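Local coordinates for cycloalternan-forming enzyme (Listeria monocytogenes serovar 1/2a, PDB 5F7U), which is a multidomain member of glycoside hydrolase family 31, built on a TIM barrel flanked by beta-rich domains and carrying a family 6 carbohydrate-binding module, at residues A[127-131]-A[132-136]; A[188-192]-A[193-197]; A[465-469]-A[470-474]; A[843-847]-A[848-852]; A[894-898]-A[899-903]. The protein carries 1 engineered substitution. All coordinates share one frame; numbering follows the deposited sequence.

Contact 1: residues A[127-131]-A[132-136]; sequences VVDNG and DSITL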
# COMPACT_ATOMS: atom_id res chain seq x y z
N VAL A 127 1.62 32.67 26.80
CA VAL A 127 0.65 32.00 25.94
C VAL A 127 -0.30 33.09 25.43
O VAL A 127 -0.84 33.86 26.23
CB VAL A 127 -0.15 30.93 26.73
CG1 VAL A 127 -1.21 30.26 25.87
CG2 VAL A 127 0.78 29.88 27.33
N VAL A 128 -0.50 33.15 24.12
CA VAL A 128 -1.44 34.10 23.52
C VAL A 128 -2.49 33.28 22.75
O VAL A 128 -2.17 32.56 21.81
CB VAL A 128 -0.73 35.09 22.56
CG1 VAL A 128 -1.74 36.04 21.95
CG2 VAL A 128 0.36 35.87 23.29
N ASP A 129 -3.75 33.36 23.20
CA ASP A 129 -4.81 32.61 22.55
C ASP A 129 -5.54 33.55 21.62
O ASP A 129 -6.20 34.51 22.06
CB ASP A 129 -5.76 32.00 23.60
CG ASP A 129 -6.90 31.22 22.98
OD1 ASP A 129 -7.03 31.19 21.73
OD2 ASP A 129 -7.68 30.64 23.75
N ASN A 130 -5.40 33.28 20.33
CA ASN A 130 -6.00 34.14 19.30
C ASN A 130 -7.35 33.63 18.78
O ASN A 130 -7.88 34.18 17.81
CB ASN A 130 -5.01 34.36 18.16
CG ASN A 130 -3.79 35.16 18.58
OD1 ASN A 130 -2.64 34.69 18.45
ND2 ASN A 130 -4.01 36.34 19.11
N GLY A 131 -7.90 32.59 19.39
CA GLY A 131 -9.24 32.12 19.04
C GLY A 131 -9.27 31.04 17.98
O GLY A 131 -10.05 30.09 18.09
N ASP A 132 -8.43 31.16 16.95
CA ASP A 132 -8.32 30.13 15.90
C ASP A 132 -6.91 29.54 15.88
O ASP A 132 -6.54 28.79 14.96
CB ASP A 132 -8.68 30.73 14.53
CG ASP A 132 -7.77 31.91 14.13
OD1 ASP A 132 -6.90 32.36 14.92
OD2 ASP A 132 -7.93 32.41 12.99
N SER A 133 -6.14 29.90 16.89
CA SER A 133 -4.73 29.52 17.00
C SER A 133 -4.19 29.99 18.33
O SER A 133 -4.63 31.02 18.86
CB SER A 133 -3.91 30.18 15.87
OG SER A 133 -2.52 30.01 16.10
N ILE A 134 -3.20 29.26 18.85
CA ILE A 134 -2.54 29.65 20.10
C ILE A 134 -1.05 29.85 19.82
O ILE A 134 -0.44 29.02 19.14
CB ILE A 134 -2.71 28.55 21.18
CG1 ILE A 134 -4.20 28.33 21.49
CG2 ILE A 134 -1.96 28.92 22.46
CD1 ILE A 134 -4.44 27.06 22.27
N THR A 135 -0.47 30.93 20.33
CA THR A 135 0.97 31.16 20.21
C THR A 135 1.63 30.86 21.54
O THR A 135 1.21 31.39 22.58
CB THR A 135 1.26 32.64 19.88
OG1 THR A 135 0.58 32.98 18.66
CG2 THR A 135 2.78 32.93 19.75
N LEU A 136 2.68 30.05 21.51
CA LEU A 136 3.53 29.90 22.70
C LEU A 136 4.80 30.69 22.45
O LEU A 136 5.57 30.35 21.56
CB LEU A 136 3.84 28.41 22.94
CG LEU A 136 2.67 27.42 23.01
CD1 LEU A 136 3.18 26.00 23.26
CD2 LEU A 136 1.67 27.80 24.09
O HOH W 1 0.43 36.01 18.68
O HOH W 2 -1.64 32.22 17.34
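Val128 and Thr135 face each other as an antiparallel hydrogen-bonded pair, Val128 N giving to Thr135 O at 2.9 Å and Thr135 N returning the bond to Val128 O. Their beta-branched side chains, well suited to extended strands, share one face. On the other face Val127 uses both methyls. CG2 lies alongside Leu136 CD2 at 4.0 Å, whereas CG1, held anti to the backbone N (chi1 177°), reaches across to Ile134 CG2 at 3.7 Å.

Toward the turn the contact becomes polar. Asn130 carries its CG beside the backbone N (chi1 -67°), which brings OD1 to the side where Thr135 OG1 lies. The two oxygens do not bond directly; a water gives to Asn130 OD1 at 2.9 Å and is also hydrogen-bonded to Ser133 OG and Thr135 OG1. Asp129 OD1 takes the N-H of Gly131 at 2.9 Å on its anti side, though well out of the carboxylate plane, and the same oxygen is bonded to the Tyr178 hydroxyl. Glycine suits position 131, because a CB there would jam against the preceding carbonyl O. A hydrogen bond from Asn130 N to Ser133 O, 2.8 Å, closes a beta hairpin joining strands 106-129 and 134-140, with an Asx turn in its connection.

Contact 2: residues A[188-192]-A[193-197]; sequences TVTTE and DLSIE
Thr191 reaches across the turn to Asp193 and Leu194 with its hydroxyl, and its side chain can be followed outward from the backbone. CB passes 3.9 Å from Asp193 N. There the chain forks: the methyl CG2 lies anti to the carbonyl carbon, and OG1 is placed between the backbone N and the carbonyl carbon (chi1 68°), a rotamer that turns the oxygen in over the bend. OG1 then accepts two backbone N-H groups, from Leu194 N at 3.0 Å and from Asp193 N at 3.1 Å. It is also hydrogen-bonded to Leu156 O, so this buried hydroxyl has three polar partners. Threonine fits here because it supplies that oxygen while the side chain also touches Phe153.

Thr191 N bonds Leu194 O at 2.8 Å across the bend. Further along, Val189 and Ile196 form a hydrogen-bonded pair, with Val189 CB 4.1 Å from Ile196 CB on the buried side. On the face carrying Thr190 and Ser195, one water joins Thr190 OG1 and Ser195 OG. At the exposed tip another water gives to both Glu192 OE1 and Asp193 OD2; the carboxylates stand almost perpendicular, and this water probably eases their like charges. Such a tight reversal, its N-H groups taken up by an ST turn, is typical of a beta hairpin, here within the galactose mutarotase-like domain.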
# COMPACT_ATOMS: atom_id res chain seq x y z
N THR A 188 -2.95 23.84 29.38
CA THR A 188 -3.67 22.69 28.85
C THR A 188 -4.67 23.17 27.82
O THR A 188 -5.44 24.08 28.09
CB THR A 188 -4.36 21.90 29.97
OG1 THR A 188 -3.38 21.50 30.93
CG2 THR A 188 -5.08 20.64 29.42
N VAL A 189 -4.62 22.53 26.65
CA VAL A 189 -5.51 22.86 25.53
C VAL A 189 -6.39 21.64 25.28
O VAL A 189 -5.88 20.55 25.04
CB VAL A 189 -4.71 23.25 24.28
CG1 VAL A 189 -5.64 23.73 23.17
CG2 VAL A 189 -3.71 24.35 24.63
N THR A 190 -7.69 21.86 25.33
CA THR A 190 -8.66 20.78 25.33
C THR A 190 -9.68 20.93 24.20
O THR A 190 -10.21 22.01 23.97
CB THR A 190 -9.35 20.75 26.71
OG1 THR A 190 -8.34 20.52 27.70
CG2 THR A 190 -10.43 19.68 26.79
N THR A 191 -9.95 19.82 23.52
CA THR A 191 -11.12 19.73 22.63
C THR A 191 -11.93 18.50 23.07
O THR A 191 -11.54 17.79 24.01
CB THR A 191 -10.73 19.55 21.14
OG1 THR A 191 -10.12 18.26 20.96
CG2 THR A 191 -9.78 20.65 20.66
N GLU A 192 -13.04 18.24 22.40
CA GLU A 192 -13.79 17.02 22.70
C GLU A 192 -13.00 15.74 22.42
O GLU A 192 -13.35 14.69 22.96
CB GLU A 192 -15.14 17.00 22.00
CG GLU A 192 -15.12 17.21 20.50
CD GLU A 192 -16.52 17.40 19.93
OE1 GLU A 192 -16.92 16.62 19.05
OE2 GLU A 192 -17.24 18.33 20.37
N ASP A 193 -11.92 15.85 21.64
CA ASP A 193 -11.12 14.67 21.28
C ASP A 193 -9.69 14.61 21.85
O ASP A 193 -9.10 13.51 21.95
CB ASP A 193 -11.07 14.51 19.77
CG ASP A 193 -12.45 14.32 19.16
OD1 ASP A 193 -13.32 13.62 19.75
OD2 ASP A 193 -12.65 14.86 18.06
N LEU A 194 -9.14 15.76 22.22
CA LEU A 194 -7.74 15.86 22.64
C LEU A 194 -7.54 16.67 23.91
O LEU A 194 -8.30 17.60 24.20
CB LEU A 194 -6.87 16.47 21.53
CG LEU A 194 -6.63 15.67 20.24
CD1 LEU A 194 -6.02 16.55 19.16
CD2 LEU A 194 -5.77 14.42 20.50
N SER A 195 -6.52 16.28 24.68
CA SER A 195 -6.05 17.07 25.80
C SER A 195 -4.55 17.26 25.61
O SER A 195 -3.78 16.29 25.68
CB SER A 195 -6.39 16.38 27.12
OG SER A 195 -5.89 17.15 28.21
N ILE A 196 -4.16 18.50 25.34
CA ILE A 196 -2.75 18.82 25.08
C ILE A 196 -2.17 19.47 26.33
O ILE A 196 -2.56 20.58 26.67
CB ILE A 196 -2.58 19.75 23.85
CG1 ILE A 196 -3.39 19.23 22.63
CG2 ILE A 196 -1.09 19.93 23.51
CD1 ILE A 196 -3.11 17.79 22.22
N GLU A 197 -1.28 18.75 27.01
CA GLU A 197 -0.71 19.22 28.27
C GLU A 197 0.70 19.70 28.03
O GLU A 197 1.58 18.91 27.66
CB GLU A 197 -0.68 18.10 29.31
CG GLU A 197 -2.04 17.63 29.78
CD GLU A 197 -1.94 16.54 30.84
OE1 GLU A 197 -1.13 16.68 31.79
OE2 GLU A 197 -2.69 15.56 30.72
O HOH W 3 -8.04 18.33 29.18
O HOH W 4 -15.25 15.37 17.07

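Contact 3: residues A[465-469]-A[470-474]; sequences GTVYE and QRDND. With GLC (alpha-D-glucopyranose), chain C; GLC (alpha-D-glucopyranose), chain B.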
# COMPACT_ATOMS: atom_id res chain seq x y z
N GLY A 465 23.73 11.83 -26.79
CA GLY A 465 24.74 12.35 -27.70
C GLY A 465 24.64 11.86 -29.13
O GLY A 465 25.37 12.35 -29.98
N THR A 466 23.75 10.90 -29.41
CA THR A 466 23.46 10.49 -30.80
C THR A 466 22.61 11.55 -31.51
O THR A 466 21.87 12.30 -30.87
CB THR A 466 22.75 9.12 -30.88
OG1 THR A 466 21.51 9.16 -30.16
CG2 THR A 466 23.62 7.98 -30.32
N VAL A 467 22.74 11.61 -32.84
CA VAL A 467 21.92 12.49 -33.68
C VAL A 467 20.57 11.81 -33.94
O VAL A 467 20.53 10.65 -34.35
CB VAL A 467 22.64 12.84 -35.01
CG1 VAL A 467 21.74 13.66 -35.92
CG2 VAL A 467 23.94 13.60 -34.73
N TYR A 468 19.48 12.52 -33.65
CA TYR A 468 18.14 12.05 -33.99
C TYR A 468 17.25 13.27 -34.16
O TYR A 468 16.92 13.95 -33.19
CB TYR A 468 17.57 11.11 -32.90
CG TYR A 468 16.43 10.25 -33.39
CD1 TYR A 468 16.68 9.05 -34.07
CD2 TYR A 468 15.09 10.61 -33.16
CE1 TYR A 468 15.64 8.25 -34.52
CE2 TYR A 468 14.04 9.81 -33.60
CZ TYR A 468 14.32 8.62 -34.28
OH TYR A 468 13.31 7.80 -34.74
N GLU A 469 16.90 13.55 -35.42
CA GLU A 469 16.32 14.84 -35.81
C GLU A 469 15.23 15.39 -34.88
O GLU A 469 15.37 16.51 -34.35
CB GLU A 469 15.84 14.80 -37.26
CG GLU A 469 15.46 16.16 -37.82
CD GLU A 469 15.03 16.11 -39.28
OE1 GLU A 469 14.75 15.01 -39.82
OE2 GLU A 469 14.96 17.18 -39.90
N GLN A 470 14.15 14.62 -34.69
CA GLN A 470 13.02 15.09 -33.88
C GLN A 470 13.40 15.38 -32.44
O GLN A 470 12.95 16.38 -31.88
CB GLN A 470 11.83 14.11 -33.93
CG GLN A 470 10.52 14.71 -33.39
CD GLN A 470 10.14 15.99 -34.12
OE1 GLN A 470 10.13 16.03 -35.34
NE2 GLN A 470 9.84 17.05 -33.38
N ARG A 471 14.21 14.51 -31.86
CA ARG A 471 14.67 14.63 -30.49
C ARG A 471 15.54 15.89 -30.36
O ARG A 471 15.37 16.67 -29.42
CB ARG A 471 15.43 13.37 -30.09
CG ARG A 471 15.52 13.08 -28.61
CD ARG A 471 16.53 11.94 -28.43
NE ARG A 471 17.89 12.47 -28.33
CZ ARG A 471 18.99 11.91 -28.83
NH1 ARG A 471 20.15 12.52 -28.63
NH2 ARG A 471 18.97 10.77 -29.52
N ASP A 472 16.44 16.10 -31.33
CA ASP A 472 17.30 17.29 -31.38
C ASP A 472 16.47 18.59 -31.48
O ASP A 472 16.71 19.53 -30.72
CB ASP A 472 18.34 17.17 -32.51
CG ASP A 472 19.36 16.06 -32.25
OD1 ASP A 472 19.65 15.77 -31.05
OD2 ASP A 472 19.85 15.45 -33.22
N ASN A 473 15.48 18.60 -32.37
CA ASN A 473 14.54 19.73 -32.49
C ASN A 473 13.83 20.05 -31.17
O ASN A 473 13.80 21.20 -30.72
CB ASN A 473 13.50 19.45 -33.59
CG ASN A 473 14.08 19.46 -35.00
OD1 ASN A 473 15.23 19.82 -35.23
ND2 ASN A 473 13.25 19.06 -35.96
N ASP A 474 13.27 19.01 -30.53
CA ASP A 474 12.56 19.16 -29.27
C ASP A 474 13.46 19.69 -28.16
O ASP A 474 13.04 20.54 -27.38
CB ASP A 474 11.94 17.83 -28.84
CG ASP A 474 10.77 17.40 -29.72
OD1 ASP A 474 10.36 18.15 -30.64
OD2 ASP A 474 10.24 16.30 -29.49
C1 GLC C . 11.87 9.43 -38.85
C2 GLC C . 11.51 10.51 -39.89
C3 GLC C . 12.75 11.30 -40.32
C4 GLC C . 13.50 11.86 -39.12
C5 GLC C . 13.81 10.76 -38.09
C6 GLC C . 14.37 11.34 -36.81
O2 GLC C . 10.90 9.90 -41.03
O3 GLC C . 12.35 12.39 -41.17
O4 GLC C . 14.72 12.47 -39.55
O5 GLC C . 12.62 10.02 -37.76
O6 GLC C . 13.40 12.21 -36.21
C1 GLC B . 16.58 6.92 -38.29
C2 GLC B . 16.94 6.01 -39.49
C3 GLC B . 15.87 5.96 -40.59
C4 GLC B . 14.46 5.80 -40.01
C5 GLC B . 14.29 6.96 -39.03
C6 GLC B . 12.85 7.23 -38.60
O1 GLC B . 16.91 8.30 -38.54
O2 GLC B . 18.19 6.44 -40.06
O3 GLC B . 16.13 4.89 -41.50
O4 GLC B . 13.48 5.87 -41.05
O5 GLC B . 15.19 6.80 -37.91
O6 GLC B . 12.50 8.31 -39.49
O HOH W 5 22.48 15.14 -30.92
O HOH W 6 13.91 19.46 -38.60
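Arg471 and Thr466 cross at about a right angle, and the guanidinium meets the threonine end-on with two nitrogens. NH2 points at Thr466 OG1, 3.1 Å away and close to the guanidinium plane, whereas NH1 bonds Thr466 O at 2.8 Å, although that oxygen lies well out of the guanidinium plane. A bend at chi3 (87°) carries the long arginine chain back along the loop, and its NH2 also forms a salt bridge with Glu406.

Asp472 turns its carboxylate back to the start of the helix, where Tyr468 N meets OD2 at 3.0 Å from above the carboxylate plane; an acidic side chain is well placed there, since it probably also interacts favourably with the helix dipole. Tyr468 is the N-cap of helix 469-481, which comes, in sequence, between the third and fourth barrel strands of the TIM barrel domain, and this helix start forms part of a glycan pocket.

The Tyr468 ring receives C6 of one glucose (chain C) over one face, 3.5 Å above its plane and toward the rim. The same sugar accepts from Gln470 N through O6 at 2.9 Å and gives its O4 hydroxyl to Glu469 OE1 at 2.6 Å. Glu469 is extended and runs side by side with Asn473, and a water links Glu469 OE2 to Asn473 ND2, while Asn473 OD1 bonds Lys420.

Contact 4: residues A[843-847]-A[848-852]; sequences DVNGG and EMRDI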
# COMPACT_ATOMS: atom_id res chain seq x y z
N ASP A 843 -21.81 -0.03 -9.37
CA ASP A 843 -21.20 0.64 -10.53
C ASP A 843 -21.93 0.31 -11.83
O ASP A 843 -21.95 1.13 -12.76
CB ASP A 843 -19.71 0.24 -10.67
CG ASP A 843 -18.98 1.03 -11.76
OD1 ASP A 843 -19.01 2.29 -11.73
OD2 ASP A 843 -18.34 0.42 -12.65
N VAL A 844 -22.50 -0.89 -11.92
CA VAL A 844 -23.24 -1.32 -13.12
C VAL A 844 -24.43 -0.40 -13.36
O VAL A 844 -24.76 -0.09 -14.51
CB VAL A 844 -23.60 -2.84 -13.04
CG1 VAL A 844 -24.69 -3.26 -14.03
CG2 VAL A 844 -22.34 -3.67 -13.27
N ASN A 845 -25.04 0.06 -12.27
CA ASN A 845 -26.28 0.82 -12.33
C ASN A 845 -26.13 2.26 -11.84
O ASN A 845 -26.83 2.71 -10.93
CB ASN A 845 -27.38 0.07 -11.56
CG ASN A 845 -27.62 -1.32 -12.10
OD1 ASN A 845 -27.34 -2.33 -11.44
ND2 ASN A 845 -28.17 -1.40 -13.30
N GLY A 846 -25.20 2.98 -12.46
CA GLY A 846 -25.06 4.43 -12.28
C GLY A 846 -24.39 4.84 -10.99
O GLY A 846 -24.46 6.01 -10.59
N GLY A 847 -23.75 3.88 -10.33
CA GLY A 847 -23.04 4.14 -9.09
C GLY A 847 -23.93 4.35 -7.87
O GLY A 847 -23.50 4.98 -6.91
N GLU A 848 -25.17 3.85 -7.92
CA GLU A 848 -26.10 3.95 -6.78
C GLU A 848 -25.51 3.22 -5.59
O GLU A 848 -25.02 2.11 -5.75
CB GLU A 848 -27.42 3.23 -7.11
CG GLU A 848 -28.25 3.82 -8.23
CD GLU A 848 -29.26 4.83 -7.75
OE1 GLU A 848 -29.10 6.02 -8.11
OE2 GLU A 848 -30.21 4.43 -7.02
N MET A 849 -25.57 3.82 -4.40
CA MET A 849 -25.27 3.07 -3.17
C MET A 849 -26.49 2.25 -2.78
O MET A 849 -27.59 2.78 -2.70
CB MET A 849 -24.85 3.98 -2.00
CG MET A 849 -23.60 4.83 -2.22
SD MET A 849 -22.14 3.98 -2.87
CE MET A 849 -21.66 2.97 -1.47
N ARG A 850 -26.31 0.95 -2.58
CA ARG A 850 -27.39 0.07 -2.16
C ARG A 850 -27.11 -0.34 -0.72
O ARG A 850 -26.12 -1.01 -0.44
CB ARG A 850 -27.48 -1.18 -3.05
CG ARG A 850 -27.39 -0.95 -4.55
CD ARG A 850 -28.64 -0.31 -5.10
NE ARG A 850 -28.63 -0.34 -6.55
CZ ARG A 850 -29.56 0.21 -7.33
NH1 ARG A 850 -30.60 0.84 -6.79
NH2 ARG A 850 -29.43 0.14 -8.65
N ASP A 851 -27.99 0.10 0.19
CA ASP A 851 -27.80 -0.15 1.61
C ASP A 851 -28.52 -1.43 2.02
O ASP A 851 -29.76 -1.49 1.99
CB ASP A 851 -28.29 1.04 2.45
CG ASP A 851 -27.52 2.34 2.18
OD1 ASP A 851 -26.30 2.33 1.85
OD2 ASP A 851 -28.17 3.40 2.30
N ILE A 852 -27.73 -2.44 2.38
CA ILE A 852 -28.23 -3.77 2.75
C ILE A 852 -28.03 -3.92 4.24
O ILE A 852 -26.97 -3.56 4.76
CB ILE A 852 -27.41 -4.94 2.11
CG1 ILE A 852 -26.80 -4.58 0.74
CG2 ILE A 852 -28.20 -6.26 2.12
CD1 ILE A 852 -27.76 -4.55 -0.42
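Asn845 and Glu848 are the end residues of a type I' beta turn, with Gly846 and Gly847 at its corners, both at positive phi (78° and 75°), where glycine is the easiest residue to accommodate. The reversal lets strand 848-857 run back antiparallel to strand 835-842, and backbone bonds pair Glu848 with Asp842 and Arg850 with Phe840.

Across the turn the side chains meet mainly through carbon. Glu848 lays its CG against Asn845 O at 3.2 Å, its chain bent at chi2 so that the carboxylate folds round instead of running straight out. Arg850 comes from further along the strand: CG lies anti to the carbonyl carbon, and a bend at chi2 (-73°) swings the chain back toward the turn. The side chains of Arg850 and Asn845 cross at about a right angle, and NH2 approaches Asn845 CB at 3.6 Å, near the guanidinium plane, at its edge. One face of the same guanidinium is covered by Glu848 CB, 3.7 Å above its centre. Residues two apart on a strand point to the same side, which is why Glu848 CB can lie over the arginine's flat group.

No hydrogen bond crosses between the two segments. Arg850 NE instead forms a salt bridge with Asp842, while Glu848 OE2 is a long 3.6 Å from Arg850 NH1 and lies well out of the guanidinium plane, so no N-H points at it. The chemistry therefore implies an arginine fixed in direction by Asp842, with Glu848 probably adding a weaker, purely electrostatic attraction at the surface.

Contact 5: residues A[894-898]-A[899-903]; sequences AKADT and LDAFN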
# COMPACT_ATOMS: atom_id res chain seq x y z
N ALA A 894 -40.67 -20.33 -3.13
CA ALA A 894 -40.67 -21.78 -3.36
C ALA A 894 -39.29 -22.39 -3.16
O ALA A 894 -38.30 -21.88 -3.67
CB ALA A 894 -41.18 -22.10 -4.76
N LYS A 895 -39.25 -23.49 -2.42
CA LYS A 895 -38.04 -24.28 -2.30
C LYS A 895 -37.68 -24.90 -3.66
O LYS A 895 -38.50 -25.57 -4.30
CB LYS A 895 -38.21 -25.37 -1.24
CG LYS A 895 -36.99 -26.23 -1.02
CD LYS A 895 -37.39 -27.54 -0.35
CE LYS A 895 -36.18 -28.33 0.10
NZ LYS A 895 -35.73 -27.88 1.44
N ALA A 896 -36.44 -24.66 -4.09
CA ALA A 896 -35.90 -25.35 -5.26
C ALA A 896 -35.10 -26.55 -4.80
O ALA A 896 -34.20 -26.43 -3.96
CB ALA A 896 -35.05 -24.40 -6.09
N ASP A 897 -35.43 -27.72 -5.35
CA ASP A 897 -34.75 -28.96 -4.97
C ASP A 897 -33.37 -29.12 -5.60
O ASP A 897 -32.52 -29.82 -5.04
CB ASP A 897 -35.63 -30.19 -5.28
CG ASP A 897 -36.81 -30.31 -4.33
OD1 ASP A 897 -36.67 -29.96 -3.13
OD2 ASP A 897 -37.88 -30.78 -4.78
N THR A 898 -33.15 -28.50 -6.77
CA THR A 898 -31.86 -28.56 -7.46
C THR A 898 -31.39 -27.16 -7.83
O THR A 898 -32.20 -26.24 -8.00
CB THR A 898 -31.90 -29.38 -8.77
OG1 THR A 898 -32.73 -28.71 -9.73
CG2 THR A 898 -32.39 -30.81 -8.54
N LEU A 899 -30.08 -27.02 -8.02
CA LEU A 899 -29.52 -25.81 -8.59
C LEU A 899 -30.16 -25.41 -9.93
O LEU A 899 -30.39 -24.22 -10.16
CB LEU A 899 -27.99 -25.93 -8.69
CG LEU A 899 -27.20 -24.63 -8.85
CD1 LEU A 899 -27.63 -23.59 -7.83
CD2 LEU A 899 -25.70 -24.91 -8.75
N ASP A 900 -30.49 -26.39 -10.78
CA ASP A 900 -31.21 -26.15 -12.05
C ASP A 900 -32.54 -25.43 -11.85
O ASP A 900 -32.81 -24.44 -12.53
CB ASP A 900 -31.46 -27.47 -12.81
CG ASP A 900 -30.22 -27.99 -13.54
OD1 ASP A 900 -29.14 -27.36 -13.46
OD2 ASP A 900 -30.33 -29.05 -14.19
N ALA A 901 -33.35 -25.93 -10.91
CA ALA A 901 -34.66 -25.38 -10.60
C ALA A 901 -34.52 -23.97 -10.05
O ALA A 901 -35.28 -23.06 -10.42
CB ALA A 901 -35.40 -26.27 -9.60
N PHE A 902 -33.53 -23.79 -9.17
CA PHE A 902 -33.19 -22.48 -8.62
C PHE A 902 -32.87 -21.46 -9.70
O PHE A 902 -33.34 -20.32 -9.63
CB PHE A 902 -32.03 -22.57 -7.63
CG PHE A 902 -31.72 -21.27 -6.96
CD1 PHE A 902 -32.55 -20.78 -5.94
CD2 PHE A 902 -30.62 -20.49 -7.36
CE1 PHE A 902 -32.28 -19.57 -5.33
CE2 PHE A 902 -30.37 -19.27 -6.77
CZ PHE A 902 -31.19 -18.81 -5.74
N ASN A 903 -32.05 -21.87 -10.66
CA ASN A 903 -31.67 -20.99 -11.76
C ASN A 903 -32.87 -20.59 -12.64
O ASN A 903 -32.99 -19.42 -13.04
CB ASN A 903 -30.53 -21.62 -12.57
CG ASN A 903 -29.18 -21.47 -11.87
OD1 ASN A 903 -28.88 -20.41 -11.32
ND2 ASN A 903 -28.36 -22.51 -11.90
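Thr898 O accepts the N-H of Phe902 at 3.0 Å, a nearly straight bond (168°) that forms the first turn of helix 899-904. Thr898 is the N-cap of this helix and serves it with its side chain as well. With OG1 set between the backbone N and the carbonyl carbon (chi1 66°), the hydroxyl turns toward the helix start and accepts Ala901 N at 3.1 Å. Threonine is apt for the post, because its short side chain holds an oxygen just where an N-H of the first turn needs a partner. Its own backbone N fares less well: it is buried here without a polar partner. Asp900, two residues further on in the first turn, touches Thr898 OG1 with its CB at 3.6 Å, and an acidic residue so near the N-terminus would probably be favoured by the helix dipole.

Beside the cap lies a small apolar patch. Ala896 directs its methyl at the helix, where CB meets Phe902 CB at 3.9 Å and Ala901 CB at 4.0 Å. The same methyl lies at the edge of the Phe902 ring, near its plane, and comes within 3.5 Å of Phe902 N. Alanine suits both 896 and 901: the loop passes so close to the helix that a small side chain fits naturally.

Phe902, with CG anti to its own N (chi1 -176°), leads its ring away to Tyr910 and into a cation-pi contact with Lys921. The preceding loop is joined by backbone bonds from Ala894 and Ala896 to Tyr909, so the short helix is held against the neighbouring strands 908-912 and 917-922.

In the fold
The five contacts follow one another along the chain, each a local turn or helix start. Contacts 1 and 2 are neighbours: their centres are about 14 Å apart, and the hairpins pack together where Ile134 CD1 meets Val189 CG1 at 3.7 Å. Contact 3 lies in the TIM barrel domain, its centre about 59 Å from that of contact 1, and is the one of the five with sugars bound directly to it. Contacts 4 and 5 lie later, about 28 Å apart between centres: strand 848-857 shares an antiparallel sheet with strand 891-892, from which the chain of contact 5 leads on toward a mixed sheet with strand 908-912. These turns are thus spread over well-separated parts of a multidomain protein.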